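Local coordinates for putative diflavin flavoprotein A 3 (Synechocystis sp., PDB 6H0C) that probably passes electrons from NADH to oxygen, reducing it to water, and is represented by its flavodiiron core, with metallo-hydrolase-like and flavodoxin-like parts, at residues A[258-263]-A[275-280]; A[288-293]-A[301-306]. One frame throughout, in Å; residues are numbered along the deposited sequence.

Contact 1: A[258-263]-A[275-280]; sequences VALIYA and AIARGI
L260, I280 and V258 carry this contact, a purely apolar one with no hydrogen bond across it. On the strand, V258 and L260 turn their side chains to the helix, while A259 between them faces the other side of the sheet. With CG anti to the backbone nitrogen (chi1 169°), L260 reaches out to the helix, and its CD2 comes 3.6 Å from A277 CB. Two residues earlier on the strand, V258 meets I280, the two side chains crossing at about a right angle. The end of the isoleucine, CD1, lies over the branch point of the valine: I280 CD1 is 3.9 Å from V258 CG1 and 4.1 Å from V258 CG2. I280 CG2 also reaches V258 CG2, at 4.1 Å, so I280 uses both CD1 and CG2, whereas L260 uses one methyl. All four residues are buried. V287 of the next strand and I311 of strand 309-313 pack against both L260 and I280, and F395 and L399 of helix 382-404 close over V258. This is the strand-to-helix packing of a beta-alpha-beta unit, here strand 257-262, helix 268-281 and strand 286-291 of the flavodoxin-like fold.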
ATOM      1  N   VAL A 258      -8.537 -10.857  13.259  1.00 24.98           N
ATOM      2  CA  VAL A 258      -8.177  -9.727  14.106  1.00 26.67           C
ATOM      3  C   VAL A 258      -8.457  -8.427  13.378  1.00 26.21           C
ATOM      4  O   VAL A 258      -8.046  -8.261  12.232  1.00 25.28           O
ATOM      5  CB  VAL A 258      -6.688  -9.753  14.517  1.00 28.70           C
ATOM      6  CG1 VAL A 258      -6.305  -8.443  15.221  1.00 27.44           C
ATOM      7  CG2 VAL A 258      -6.391 -10.964  15.397  1.00 26.28           C
ATOM      8  N   ALA A 259      -9.163  -7.515  14.044  1.00 26.14           N
ATOM      9  CA  ALA A 259      -9.362  -6.159  13.535  1.00 24.08           C
ATOM     10  C   ALA A 259      -8.178  -5.301  13.969  1.00 28.59           C
ATOM     11  O   ALA A 259      -7.941  -5.109  15.160  1.00 29.92           O
ATOM     12  CB  ALA A 259     -10.665  -5.577  14.041  1.00 21.37           C
ATOM     13  N   LEU A 260      -7.421  -4.808  12.996  1.00 27.98           N
ATOM     14  CA  LEU A 260      -6.211  -4.054  13.279  1.00 22.97           C
ATOM     15  C   LEU A 260      -6.431  -2.628  12.841  1.00 26.67           C
ATOM     16  O   LEU A 260      -6.366  -2.311  11.652  1.00 26.70           O
ATOM     17  CB  LEU A 260      -5.006  -4.668  12.562  1.00 23.79           C
ATOM     18  CG  LEU A 260      -3.694  -3.883  12.521  1.00 30.58           C
ATOM     19  CD1 LEU A 260      -3.174  -3.647  13.914  1.00 31.48           C
ATOM     20  CD2 LEU A 260      -2.661  -4.645  11.694  1.00 34.73           C
ATOM     21  N   ILE A 261      -6.714  -1.775  13.814  1.00 24.78           N
ATOM     22  CA  ILE A 261      -7.046  -0.383  13.560  1.00 25.48           C
ATOM     23  C   ILE A 261      -5.816   0.496  13.763  1.00 27.76           C
ATOM     24  O   ILE A 261      -5.311   0.592  14.886  1.00 27.89           O
ATOM     25  CB  ILE A 261      -8.184   0.077  14.501  1.00 23.47           C
ATOM     26  CG1 ILE A 261      -9.422  -0.800  14.279  1.00 24.07           C
ATOM     27  CG2 ILE A 261      -8.470   1.557  14.309  1.00 27.17           C
ATOM     28  CD1 ILE A 261     -10.483  -0.678  15.351  1.00 34.47           C
ATOM     29  N   TYR A 262      -5.311   1.119  12.699  1.00 20.08           N
ATOM     30  CA  TYR A 262      -4.195   2.051  12.869  1.00 21.78           C
ATOM     31  C   TYR A 262      -4.521   3.439  12.319  1.00 26.85           C
ATOM     32  O   TYR A 262      -5.438   3.600  11.515  1.00 26.96           O
ATOM     33  CB  TYR A 262      -2.917   1.496  12.235  1.00 22.70           C
ATOM     34  CG  TYR A 262      -3.019   1.078  10.786  1.00 27.43           C
ATOM     35  CD1 TYR A 262      -2.849   1.996   9.768  1.00 31.51           C
ATOM     36  CD2 TYR A 262      -3.252  -0.251  10.437  1.00 29.20           C
ATOM     37  CE1 TYR A 262      -2.930   1.609   8.439  1.00 35.70           C
ATOM     38  CE2 TYR A 262      -3.325  -0.644   9.117  1.00 30.58           C
ATOM     39  CZ  TYR A 262      -3.161   0.290   8.118  1.00 35.73           C
ATOM     40  OH  TYR A 262      -3.232  -0.090   6.790  1.00 38.22           O
ATOM     41  N   ALA A 263      -3.774   4.443  12.768  1.00 25.61           N
ATOM     42  CA  ALA A 263      -4.180   5.835  12.585  1.00 24.81           C
ATOM     43  C   ALA A 263      -4.185   6.302  11.126  1.00 27.95           C
ATOM     44  O   ALA A 263      -5.122   6.980  10.699  1.00 27.65           O
ATOM     45  CB  ALA A 263      -3.286   6.737  13.410  1.00 28.94           C
ATOM     46  N   ALA A 275       4.038  -4.843  10.370  1.00 24.50           N
ATOM     47  CA  ALA A 275       4.847  -5.885  11.010  1.00 26.58           C
ATOM     48  C   ALA A 275       3.996  -6.763  11.926  1.00 23.79           C
ATOM     49  O   ALA A 275       4.078  -7.995  11.878  1.00 25.61           O
ATOM     50  CB  ALA A 275       5.996  -5.269  11.787  1.00 25.91           C
ATOM     51  N   ILE A 276       3.176  -6.134  12.759  1.00 23.00           N
ATOM     52  CA  ILE A 276       2.273  -6.883  13.632  1.00 27.62           C
ATOM     53  C   ILE A 276       1.293  -7.746  12.824  1.00 27.68           C
ATOM     54  O   ILE A 276       1.074  -8.915  13.146  1.00 26.06           O
ATOM     55  CB  ILE A 276       1.492  -5.939  14.567  1.00 27.24           C
ATOM     56  CG1 ILE A 276       2.466  -5.258  15.538  1.00 27.25           C
ATOM     57  CG2 ILE A 276       0.401  -6.695  15.318  1.00 22.05           C
ATOM     58  CD1 ILE A 276       1.845  -4.146  16.344  1.00 25.48           C
ATOM     59  N   ALA A 277       0.722  -7.179  11.766  1.00 23.77           N
ATOM     60  CA  ALA A 277      -0.212  -7.928  10.935  1.00 24.46           C
ATOM     61  C   ALA A 277       0.433  -9.191  10.360  1.00 25.00           C
ATOM     62  O   ALA A 277      -0.180 -10.253  10.323  1.00 26.11           O
ATOM     63  CB  ALA A 277      -0.746  -7.049   9.809  1.00 21.86           C
ATOM     64  N   ARG A 278       1.671  -9.067   9.904  1.00 25.77           N
ATOM     65  CA  ARG A 278       2.357 -10.193   9.293  1.00 25.88           C
ATOM     66  C   ARG A 278       2.593 -11.300  10.330  1.00 31.59           C
ATOM     67  O   ARG A 278       2.484 -12.494  10.021  1.00 30.20           O
ATOM     68  CB  ARG A 278       3.664  -9.719   8.652  1.00 26.62           C
ATOM     69  CG  ARG A 278       4.681 -10.807   8.339  1.00 31.80           C
ATOM     70  CD  ARG A 278       4.183 -11.841   7.344  1.00 33.29           C
ATOM     71  NE  ARG A 278       5.290 -12.732   7.000  1.00 43.24           N
ATOM     72  CZ  ARG A 278       5.172 -13.867   6.320  1.00 44.95           C
ATOM     73  NH1 ARG A 278       3.979 -14.276   5.908  1.00 40.00           N
ATOM     74  NH2 ARG A 278       6.254 -14.594   6.061  1.00 45.11           N
ATOM     75  N   GLY A 279       2.887 -10.906  11.565  1.00 26.62           N
ATOM     76  CA  GLY A 279       3.024 -11.871  12.642  1.00 27.50           C
ATOM     77  C   GLY A 279       1.728 -12.634  12.873  1.00 31.27           C
ATOM     78  O   GLY A 279       1.744 -13.836  13.152  1.00 32.12           O
ATOM     79  N   ILE A 280       0.597 -11.939  12.752  1.00 28.24           N
ATOM     80  CA  ILE A 280      -0.708 -12.570  12.937  1.00 26.45           C
ATOM     81  C   ILE A 280      -1.050 -13.499  11.775  1.00 29.04           C
ATOM     82  O   ILE A 280      -1.412 -14.661  11.997  1.00 30.35           O
ATOM     83  CB  ILE A 280      -1.832 -11.521  13.090  1.00 24.98           C
ATOM     84  CG1 ILE A 280      -1.653 -10.730  14.385  1.00 25.53           C
ATOM     85  CG2 ILE A 280      -3.206 -12.180  13.098  1.00 21.05           C
ATOM     86  CD1 ILE A 280      -2.638  -9.572  14.534  1.00 24.56           C
TER

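Contact 2: A[288-293]-A[301-306]; sequences TAINAE and KEAIGK
T288 and I290 of the strand pack on A303 and K306 of segment 301-306 in a small, partly buried strand-on-helix contact within the flavodoxin-like part, apolar on its inner side and polar where K306 reaches in from the exposed side. The axes of strand 288-291 and the helix run roughly antiparallel, at 150°, and 9.7 Å apart, as expected when a helix returns along the strand that precedes it. At the inner side A303 offers only its methyl. I290 CD1 and T288 CG2 both approach A303 CB, each at 4.1 Å, so that the alanine is met by two methyls from one face of the strand. T288 OG1 accepts a hydrogen bond from K306 NZ, 2.8 Å away, and another from N257 ND2, so two donors hold it. K306 starts out with CG between its backbone nitrogen and carbonyl carbon (chi1 87°), runs extended, then bends at its last torsion (chi4 -62°), which brings the ammonium group round to the threonine. The positive charge may polarise the hydroxyl. A289 turns its methyl to the other face of the sheet, where Y262 packs on it. Strand 286-291 is an outermost strand of its parallel sheet within this chain, with strand 257-262 beside it; helix 297-306 covers that pair by setting I304 on A259, and is flanked in turn by T332 of helix 323-335.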
ATOM      1  N   THR A 288      -7.996  -8.015   9.349  1.00 24.41           N
ATOM      2  CA  THR A 288      -8.722  -6.971   8.652  1.00 22.76           C
ATOM      3  C   THR A 288      -8.136  -5.644   9.101  1.00 24.24           C
ATOM      4  O   THR A 288      -8.440  -5.137  10.180  1.00 22.52           O
ATOM      5  CB  THR A 288     -10.232  -7.016   8.946  1.00 27.11           C
ATOM      6  OG1 THR A 288     -10.794  -8.202   8.373  1.00 28.98           O
ATOM      7  CG2 THR A 288     -10.931  -5.798   8.360  1.00 24.05           C
ATOM      8  N   ALA A 289      -7.251  -5.102   8.282  1.00 24.08           N
ATOM      9  CA  ALA A 289      -6.678  -3.803   8.560  1.00 21.09           C
ATOM     10  C   ALA A 289      -7.739  -2.710   8.416  1.00 25.84           C
ATOM     11  O   ALA A 289      -8.580  -2.755   7.520  1.00 23.54           O
ATOM     12  CB  ALA A 289      -5.507  -3.540   7.630  1.00 21.21           C
ATOM     13  N   ILE A 290      -7.691  -1.733   9.310  1.00 22.67           N
ATOM     14  CA  ILE A 290      -8.561  -0.571   9.248  1.00 21.92           C
ATOM     15  C   ILE A 290      -7.719   0.695   9.358  1.00 24.88           C
ATOM     16  O   ILE A 290      -6.999   0.892  10.348  1.00 22.37           O
ATOM     17  CB  ILE A 290      -9.597  -0.578  10.374  1.00 23.56           C
ATOM     18  CG1 ILE A 290     -10.489  -1.815  10.274  1.00 26.72           C
ATOM     19  CG2 ILE A 290     -10.400   0.720  10.361  1.00 24.36           C
ATOM     20  CD1 ILE A 290     -11.528  -1.713   9.202  1.00 38.51           C
ATOM     21  N   ASN A 291      -7.789   1.531   8.328  1.00 23.34           N
ATOM     22  CA  ASN A 291      -7.173   2.850   8.343  1.00 23.37           C
ATOM     23  C   ASN A 291      -8.181   3.817   8.961  1.00 24.93           C
ATOM     24  O   ASN A 291      -9.182   4.165   8.334  1.00 22.85           O
ATOM     25  CB  ASN A 291      -6.772   3.266   6.918  1.00 25.21           C
ATOM     26  CG  ASN A 291      -6.113   4.638   6.850  1.00 25.91           C
ATOM     27  OD1 ASN A 291      -6.273   5.467   7.741  1.00 29.14           O
ATOM     28  ND2 ASN A 291      -5.385   4.888   5.767  1.00 25.40           N
ATOM     29  N   ALA A 292      -7.930   4.219  10.205  1.00 23.28           N
ATOM     30  CA  ALA A 292      -8.872   5.056  10.944  1.00 24.42           C
ATOM     31  C   ALA A 292      -9.146   6.363  10.206  1.00 25.59           C
ATOM     32  O   ALA A 292     -10.256   6.897  10.233  1.00 25.29           O
ATOM     33  CB  ALA A 292      -8.339   5.335  12.344  1.00 23.81           C
ATOM     34  N   GLU A 293      -8.124   6.862   9.528  1.00 23.51           N
ATOM     35  CA  GLU A 293      -8.210   8.136   8.826  1.00 28.47           C
ATOM     36  C   GLU A 293      -9.211   8.104   7.673  1.00 30.48           C
ATOM     37  O   GLU A 293      -9.890   9.088   7.411  1.00 30.82           O
ATOM     38  CB  GLU A 293      -6.828   8.508   8.301  1.00 32.71           C
ATOM     39  CG  GLU A 293      -6.609   9.964   8.077  1.00 43.87           C
ATOM     40  CD  GLU A 293      -5.159  10.261   7.797  1.00 46.90           C
ATOM     41  OE1 GLU A 293      -4.616   9.691   6.831  1.00 40.22           O
ATOM     42  OE2 GLU A 293      -4.554  11.046   8.553  1.00 57.85           O
ATOM     43  N   LYS A 301     -17.495  -1.064  12.531  1.00 30.73           N
ATOM     44  CA  LYS A 301     -18.482  -1.920  13.176  1.00 28.39           C
ATOM     45  C   LYS A 301     -18.394  -3.345  12.641  1.00 31.81           C
ATOM     46  O   LYS A 301     -18.357  -4.293  13.420  1.00 32.30           O
ATOM     47  CB  LYS A 301     -19.895  -1.385  12.974  1.00 28.60           C
ATOM     48  CG  LYS A 301     -20.215  -0.131  13.755  1.00 33.02           C
ATOM     49  CD  LYS A 301     -21.614   0.368  13.407  1.00 33.18           C
ATOM     50  CE  LYS A 301     -21.905   1.715  14.042  1.00 38.44           C
ATOM     51  NZ  LYS A 301     -23.232   2.233  13.584  1.00 43.65           N
ATOM     52  N   GLU A 302     -18.364  -3.498  11.317  1.00 31.71           N
ATOM     53  CA  GLU A 302     -18.355  -4.833  10.706  1.00 39.67           C
ATOM     54  C   GLU A 302     -17.095  -5.607  11.075  1.00 33.53           C
ATOM     55  O   GLU A 302     -17.143  -6.807  11.336  1.00 32.69           O
ATOM     56  CB  GLU A 302     -18.475  -4.746   9.181  1.00 51.28           C
ATOM     57  CG  GLU A 302     -19.753  -4.083   8.676  1.00 75.32           C
ATOM     58  CD  GLU A 302     -21.029  -4.755   9.179  1.00 90.40           C
ATOM     59  OE1 GLU A 302     -21.790  -5.283   8.336  1.00 97.07           O
ATOM     60  OE2 GLU A 302     -21.283  -4.739  10.405  1.00 90.83           O
ATOM     61  N   ALA A 303     -15.961  -4.918  11.081  1.00 29.38           N
ATOM     62  CA  ALA A 303     -14.711  -5.559  11.442  1.00 30.28           C
ATOM     63  C   ALA A 303     -14.790  -6.064  12.882  1.00 33.67           C
ATOM     64  O   ALA A 303     -14.496  -7.228  13.149  1.00 33.63           O
ATOM     65  CB  ALA A 303     -13.544  -4.603  11.262  1.00 26.43           C
ATOM     66  N   ILE A 304     -15.205  -5.192  13.802  1.00 32.19           N
ATOM     67  CA  ILE A 304     -15.305  -5.550  15.215  1.00 28.70           C
ATOM     68  C   ILE A 304     -16.363  -6.644  15.432  1.00 34.04           C
ATOM     69  O   ILE A 304     -16.219  -7.515  16.299  1.00 32.54           O
ATOM     70  CB  ILE A 304     -15.639  -4.321  16.085  1.00 27.67           C
ATOM     71  CG1 ILE A 304     -14.463  -3.335  16.110  1.00 23.65           C
ATOM     72  CG2 ILE A 304     -15.991  -4.753  17.505  1.00 34.16           C
ATOM     73  CD1 ILE A 304     -13.166  -3.941  16.624  1.00 22.91           C
ATOM     74  N   GLY A 305     -17.415  -6.600  14.623  1.00 33.75           N
ATOM     75  CA  GLY A 305     -18.470  -7.592  14.679  1.00 35.86           C
ATOM     76  C   GLY A 305     -18.029  -9.003  14.306  1.00 43.36           C
ATOM     77  O   GLY A 305     -18.636  -9.974  14.758  1.00 47.15           O
ATOM     78  N   LYS A 306     -16.981  -9.132  13.491  1.00 36.94           N
ATOM     79  CA  LYS A 306     -16.522 -10.467  13.103  1.00 36.98           C
ATOM     80  C   LYS A 306     -15.155 -10.859  13.695  1.00 34.90           C
ATOM     81  O   LYS A 306     -14.676 -11.970  13.466  1.00 33.95           O
ATOM     82  CB  LYS A 306     -16.497 -10.592  11.569  1.00 32.28           C
ATOM     83  CG  LYS A 306     -15.228 -10.122  10.878  1.00 39.53           C
ATOM     84  CD  LYS A 306     -15.369 -10.227   9.349  1.00 43.89           C
ATOM     85  CE  LYS A 306     -14.042  -9.966   8.614  1.00 42.85           C
ATOM     86  NZ  LYS A 306     -13.504  -8.586   8.832  1.00 32.61           N
TER

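How the contacts relate
The two contacts are consecutive strand-to-helix steps of one parallel sheet, contact 1 closing before contact 2 opens, with centres about 11 Å apart. Strands 257-262 and 286-291 are neighbours in the sheet, and probable backbone hydrogen bonds join the contacts: L260 O to I290 N at 2.8 Å and Y262 O to A292 N at 2.9 Å. The helices lie on opposite faces, 268-281 on one and 297-306 on the other, so the paired strands are packed from both sides. Flavodoxins usually bind FMN at the carboxy-terminal ends of the strands; of contact 1, V258 lies near the other end and L260 at mid-strand.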